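Local coordinates for protein 3'-5'-exonuclease (Saccharomyces cerevisiae, PDB 3E2V) that probably acts as a magnesium-dependent nuclease that cuts double-stranded DNA internally and also degrades it from the 3' end, at residues P11-D23 against R50-E64. Numbering follows the deposited sequence.
Sequences PLKYYDIGLNLTD and RHVKNALVTGSSIAE
Thr22 OG1 is gripped from two sources. It donates to Glu64 OE1 at 2.7 Å, on the syn side of the carboxylate, and accepts from a water that also donates to Thr58 O. This joins the turn at residues 20-23 to the start of helix 62-75. There Ser61 is the N-cap, and its OG accepts from Glu64 N at 2.9 Å. Asn20 ND2 hydrogen-bonds Asp303, a ligand of the bound magnesium ion, so Asn20 is second shell. Thr58 stands behind it; its OG1 donates to Asn20 OD1 in one of two modelled conformers, so this bond is doubtful. Strands 14-16 and 52-57 run parallel, 13° apart, and are the first two of the eight parallel strands of the TIM barrel. Backbone bonds run from Tyr14 N to His51 O (3.0 Å) through to Thr58 N to Leu19 O. Beta bulges shift the register twice, after Tyr14 and after Asp16. At the second, Asp16 OD1 takes Gly18 N at 2.9 Å in an Asx turn, while OD2 bonds Thr302. The ring of Tyr15 carries Asn54 CB squarely over its centre, 3.4 Å from the centroid. With CG anti to the backbone N (chi1 -163°), the ring lies across Asn54, its plane 36° from the amide. Tyr15 OH hydrogen-bonds Gly393 O. Replacing Tyr15 with an alanine would probably uncover Asn54 CB and leave Gly393 O without its hydroxyl partner. On the opposite face of the sheet from Tyr15 and Asn54, Leu19 CD2 meets Ala55 CB at 3.7 Å. At the N-terminal end of the two strands, another water bonds Leu12 O, His51 ND1 and Lys53 NZ.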
loop_
_atom_site.group_PDB
_atom_site.type_symbol
_atom_site.label_atom_id
_atom_site.label_comp_id
_atom_site.label_asym_id
_atom_site.label_seq_id
_atom_site.Cartn_x
_atom_site.Cartn_y
_atom_site.Cartn_z
ATOM N N PRO A 11 1.826 17.620 19.553
ATOM C CA PRO A 11 0.645 16.922 19.042
ATOM C C PRO A 11 1.023 15.976 17.907
ATOM O O PRO A 11 1.270 16.406 16.773
ATOM C CB PRO A 11 -0.240 18.056 18.509
ATOM C CG PRO A 11 0.597 19.322 18.596
ATOM C CD PRO A 11 2.008 18.914 18.881
ATOM N N LEU A 12 1.070 14.691 18.227
ATOM C CA LEU A 12 1.479 13.677 17.262
ATOM C C LEU A 12 0.329 13.354 16.316
ATOM O O LEU A 12 -0.840 13.335 16.714
ATOM C CB LEU A 12 1.957 12.426 17.993
ATOM C CG LEU A 12 3.049 12.627 19.057
ATOM C CD1 LEU A 12 3.375 11.310 19.722
ATOM C CD2 LEU A 12 4.327 13.239 18.475
ATOM N N LYS A 13 0.678 13.127 15.048
ATOM C CA LYS A 13 -0.290 12.755 14.010
ATOM C C LYS A 13 0.338 11.714 13.099
ATOM O O LYS A 13 1.430 11.920 12.580
ATOM C CB LYS A 13 -0.718 13.974 13.180
ATOM C CG LYS A 13 -1.316 15.135 13.978
ATOM C CD LYS A 13 -1.596 16.303 13.045
ATOM C CE LYS A 13 -1.765 17.619 13.813
ATOM N NZ LYS A 13 -1.810 18.786 12.879
ATOM N N TYR A 14 -0.362 10.595 12.900
ATOM C CA TYR A 14 0.106 9.534 11.978
ATOM C C TYR A 14 -0.852 9.340 10.814
ATOM O O TYR A 14 -2.063 9.519 10.948
ATOM C CB TYR A 14 0.250 8.193 12.711
ATOM C CG TYR A 14 1.109 8.221 13.951
ATOM C CD1 TYR A 14 2.507 8.313 13.855
ATOM C CD2 TYR A 14 0.539 8.099 15.214
ATOM C CE1 TYR A 14 3.300 8.331 14.992
ATOM C CE2 TYR A 14 1.335 8.108 16.379
ATOM C CZ TYR A 14 2.708 8.236 16.257
ATOM O OH TYR A 14 3.487 8.227 17.395
ATOM N N TYR A 15 -0.284 8.942 9.675
ATOM C CA TYR A 15 -1.032 8.718 8.453
ATOM C C TYR A 15 -0.556 7.376 7.921
ATOM O O TYR A 15 0.537 7.275 7.334
ATOM C CB TYR A 15 -0.717 9.838 7.467
ATOM C CG TYR A 15 -1.652 10.036 6.307
ATOM C CD1 TYR A 15 -1.947 11.334 5.902
ATOM C CD2 TYR A 15 -2.187 8.968 5.568
ATOM C CE1 TYR A 15 -2.761 11.580 4.829
ATOM C CE2 TYR A 15 -3.049 9.214 4.469
ATOM C CZ TYR A 15 -3.303 10.546 4.120
ATOM O OH TYR A 15 -4.121 10.890 3.068
ATOM N N ASP A 16 -1.359 6.331 8.159
ATOM C CA ASP A 16 -0.958 4.973 7.773
ATOM C C ASP A 16 -1.227 4.789 6.291
ATOM O O ASP A 16 -2.386 4.743 5.880
ATOM C CB ASP A 16 -1.747 3.949 8.599
ATOM C CG ASP A 16 -1.267 2.512 8.414
ATOM O OD1 ASP A 16 -0.493 2.209 7.467
ATOM O OD2 ASP A 16 -1.690 1.667 9.246
ATOM N N ILE A 17 -0.173 4.707 5.480
ATOM C CA ILE A 17 -0.371 4.588 4.017
ATOM C C ILE A 17 -0.631 3.162 3.569
ATOM O O ILE A 17 -0.846 2.934 2.381
ATOM C CB ILE A 17 0.802 5.198 3.190
ATOM C CG1 ILE A 17 2.075 4.358 3.302
ATOM C CG2 ILE A 17 1.045 6.634 3.646
ATOM C CD1 ILE A 17 3.087 4.596 2.170
ATOM N N GLY A 18 -0.668 2.226 4.525
ATOM C CA GLY A 18 -0.794 0.810 4.194
ATOM C C GLY A 18 -1.731 0.062 5.108
ATOM O O GLY A 18 -1.307 -0.810 5.874
ATOM N N LEU A 19 -3.014 0.381 5.028
ATOM C CA LEU A 19 -3.980 -0.298 5.849
ATOM C C LEU A 19 -4.811 -1.275 5.002
ATOM O O LEU A 19 -5.587 -0.860 4.135
ATOM C CB LEU A 19 -4.869 0.735 6.552
ATOM C CG LEU A 19 -6.027 0.193 7.405
ATOM C CD1 LEU A 19 -5.536 -0.833 8.419
ATOM C CD2 LEU A 19 -6.709 1.321 8.137
ATOM N N ASN A 20 -4.648 -2.577 5.238
ATOM C CA ASN A 20 -5.400 -3.555 4.438
ATOM C C ASN A 20 -6.734 -3.849 5.099
ATOM O O ASN A 20 -6.975 -4.954 5.596
ATOM C CB ASN A 20 -4.585 -4.835 4.299
ATOM C CG ASN A 20 -3.256 -4.595 3.642
ATOM O OD1 ASN A 20 -3.175 -4.424 2.425
ATOM N ND2 ASN A 20 -2.183 -4.594 4.458
ATOM N N LEU A 21 -7.591 -2.833 5.143
ATOM C CA LEU A 21 -8.813 -2.907 5.938
ATOM C C LEU A 21 -9.825 -3.929 5.447
ATOM O O LEU A 21 -10.655 -4.399 6.234
ATOM C CB LEU A 21 -9.437 -1.519 6.031
ATOM C CG LEU A 21 -10.444 -1.379 7.177
ATOM C CD1 LEU A 21 -9.781 -1.518 8.554
ATOM C CD2 LEU A 21 -11.174 -0.048 7.064
ATOM N N THR A 22 -9.756 -4.298 4.174
ATOM C CA THR A 22 -10.625 -5.366 3.676
ATOM C C THR A 22 -10.172 -6.772 4.069
ATOM O O THR A 22 -10.868 -7.743 3.740
ATOM C CB THR A 22 -10.736 -5.343 2.150
ATOM O OG1 THR A 22 -9.454 -5.649 1.567
ATOM C CG2 THR A 22 -11.222 -3.993 1.664
ATOM N N ASP A 23 -9.017 -6.914 4.729
ATOM C CA ASP A 23 -8.526 -8.244 5.034
ATOM C C ASP A 23 -9.519 -9.020 5.897
ATOM O O ASP A 23 -10.098 -8.449 6.815
ATOM C CB ASP A 23 -7.181 -8.191 5.732
ATOM C CG ASP A 23 -6.562 -9.557 5.807
ATOM O OD1 ASP A 23 -5.876 -9.946 4.848
ATOM O OD2 ASP A 23 -6.832 -10.265 6.788
ATOM N N ARG A 50 -4.588 6.323 19.444
ATOM C CA ARG A 50 -3.129 6.353 19.322
ATOM C C ARG A 50 -2.655 7.285 18.184
ATOM O O ARG A 50 -1.606 7.072 17.571
ATOM C CB ARG A 50 -2.554 4.933 19.186
ATOM C CG ARG A 50 -3.020 3.930 20.250
ATOM C CD ARG A 50 -2.813 4.485 21.666
ATOM N NE ARG A 50 -1.426 4.932 21.831
ATOM C CZ ARG A 50 -1.044 5.861 22.704
ATOM N NH1 ARG A 50 -1.943 6.447 23.497
ATOM N NH2 ARG A 50 0.241 6.195 22.778
ATOM N N HIS A 51 -3.447 8.326 17.943
ATOM C CA HIS A 51 -3.064 9.513 17.162
ATOM C C HIS A 51 -3.005 9.308 15.659
ATOM O O HIS A 51 -2.474 10.162 14.943
ATOM C CB HIS A 51 -1.747 10.113 17.672
ATOM C CG HIS A 51 -1.660 10.172 19.169
ATOM N ND1 HIS A 51 -2.524 10.929 19.937
ATOM C CD2 HIS A 51 -0.835 9.537 20.036
ATOM C CE1 HIS A 51 -2.232 10.758 21.215
ATOM N NE2 HIS A 51 -1.211 9.925 21.304
ATOM N N VAL A 52 -3.574 8.202 15.188
ATOM C CA VAL A 52 -3.705 7.994 13.748
ATOM C C VAL A 52 -4.879 8.821 13.252
ATOM O O VAL A 52 -6.022 8.630 13.686
ATOM C CB VAL A 52 -3.845 6.504 13.366
ATOM C CG1 VAL A 52 -3.713 6.326 11.842
ATOM C CG2 VAL A 52 -2.803 5.670 14.100
ATOM N N LYS A 53 -4.591 9.741 12.333
ATOM C CA LYS A 53 -5.595 10.660 11.841
ATOM C C LYS A 53 -6.200 10.207 10.521
ATOM O O LYS A 53 -7.387 10.412 10.274
ATOM C CB LYS A 53 -5.004 12.063 11.676
ATOM C CG LYS A 53 -4.319 12.599 12.916
ATOM C CD LYS A 53 -5.267 12.734 14.109
ATOM C CE LYS A 53 -4.486 13.147 15.338
ATOM N NZ LYS A 53 -5.389 13.265 16.520
ATOM N N ASN A 54 -5.380 9.628 9.649
ATOM C CA ASN A 54 -5.801 9.281 8.291
ATOM C C ASN A 54 -5.200 7.922 7.964
ATOM O O ASN A 54 -4.174 7.549 8.551
ATOM C CB ASN A 54 -5.221 10.264 7.260
ATOM C CG ASN A 54 -5.902 11.615 7.243
ATOM O OD1 ASN A 54 -6.315 12.082 6.171
ATOM N ND2 ASN A 54 -5.988 12.261 8.382
ATOM N N ALA A 55 -5.834 7.182 7.047
ATOM C CA ALA A 55 -5.212 5.960 6.539
ATOM C C ALA A 55 -5.622 5.750 5.104
ATOM O O ALA A 55 -6.694 6.188 4.682
ATOM C CB ALA A 55 -5.591 4.753 7.386
ATOM N N LEU A 56 -4.743 5.088 4.357
ATOM C CA LEU A 56 -5.012 4.724 2.984
ATOM C C LEU A 56 -5.313 3.228 2.940
ATOM O O LEU A 56 -4.456 2.405 3.312
ATOM C CB LEU A 56 -3.788 5.063 2.117
ATOM C CG LEU A 56 -3.924 4.821 0.610
ATOM C CD1 LEU A 56 -4.919 5.815 -0.006
ATOM C CD2 LEU A 56 -2.553 4.999 -0.046
ATOM N N VAL A 57 -6.527 2.888 2.504
ATOM C CA VAL A 57 -6.976 1.496 2.415
ATOM C C VAL A 57 -6.562 0.934 1.062
ATOM O O VAL A 57 -6.866 1.512 0.039
ATOM C CB VAL A 57 -8.514 1.410 2.609
ATOM C CG1 VAL A 57 -9.045 -0.015 2.439
ATOM C CG2 VAL A 57 -8.890 1.940 3.987
ATOM N N THR A 58 -5.825 -0.174 1.083
ATOM C CA THR A 58 -5.296 -0.749 -0.150
ATOM C C THR A 58 -6.319 -1.565 -0.920
ATOM O O THR A 58 -7.101 -2.338 -0.342
ATOM C CB THR A 58 -4.155 -1.707 0.128
ATOM O OG1 THR A 58 -4.582 -2.638 1.122
ATOM C CG2 THR A 58 -2.943 -0.974 0.619
ATOM N N GLY A 59 -6.310 -1.384 -2.242
ATOM C CA GLY A 59 -7.072 -2.225 -3.180
ATOM C C GLY A 59 -6.072 -3.010 -4.020
ATOM O O GLY A 59 -5.055 -2.437 -4.454
ATOM N N SER A 60 -6.322 -4.300 -4.245
ATOM C CA SER A 60 -5.348 -5.168 -4.946
ATOM C C SER A 60 -5.876 -5.894 -6.190
ATOM O O SER A 60 -5.144 -6.640 -6.846
ATOM C CB SER A 60 -4.744 -6.184 -3.973
ATOM O OG SER A 60 -5.752 -7.080 -3.507
ATOM N N SER A 61 -7.158 -5.709 -6.482
ATOM C CA SER A 61 -7.774 -6.238 -7.702
ATOM C C SER A 61 -8.986 -5.378 -8.018
ATOM O O SER A 61 -9.332 -4.465 -7.246
ATOM C CB SER A 61 -8.171 -7.701 -7.524
ATOM O OG SER A 61 -9.238 -7.802 -6.594
ATOM N N ILE A 62 -9.638 -5.627 -9.149
ATOM C CA ILE A 62 -10.858 -4.878 -9.425
ATOM C C ILE A 62 -11.874 -5.165 -8.309
ATOM O O ILE A 62 -12.418 -4.238 -7.690
ATOM C CB ILE A 62 -11.430 -5.130 -10.848
ATOM C CG1 ILE A 62 -10.429 -4.632 -11.902
ATOM C CG2 ILE A 62 -12.739 -4.381 -10.996
ATOM C CD1 ILE A 62 -10.757 -5.008 -13.382
ATOM N N ALA A 63 -12.092 -6.442 -8.007
ATOM C CA ALA A 63 -13.054 -6.803 -6.960
ATOM C C ALA A 63 -12.672 -6.243 -5.595
ATOM O O ALA A 63 -13.525 -5.700 -4.868
ATOM C CB ALA A 63 -13.234 -8.307 -6.885
ATOM N N GLU A 64 -11.393 -6.341 -5.245
ATOM C CA GLU A 64 -10.938 -5.839 -3.959
ATOM C C GLU A 64 -10.987 -4.320 -3.884
ATOM O O GLU A 64 -11.249 -3.755 -2.822
ATOM C CB GLU A 64 -9.523 -6.339 -3.647
ATOM C CG GLU A 64 -9.514 -7.707 -3.003
ATOM C CD GLU A 64 -9.939 -7.654 -1.543
ATOM O OE1 GLU A 64 -9.231 -7.019 -0.729
ATOM O OE2 GLU A 64 -10.991 -8.244 -1.209
HETATM O O HOH W 1 -2.961 13.593 18.418
HETATM O O HOH W 2 -7.585 -3.766 2.004
#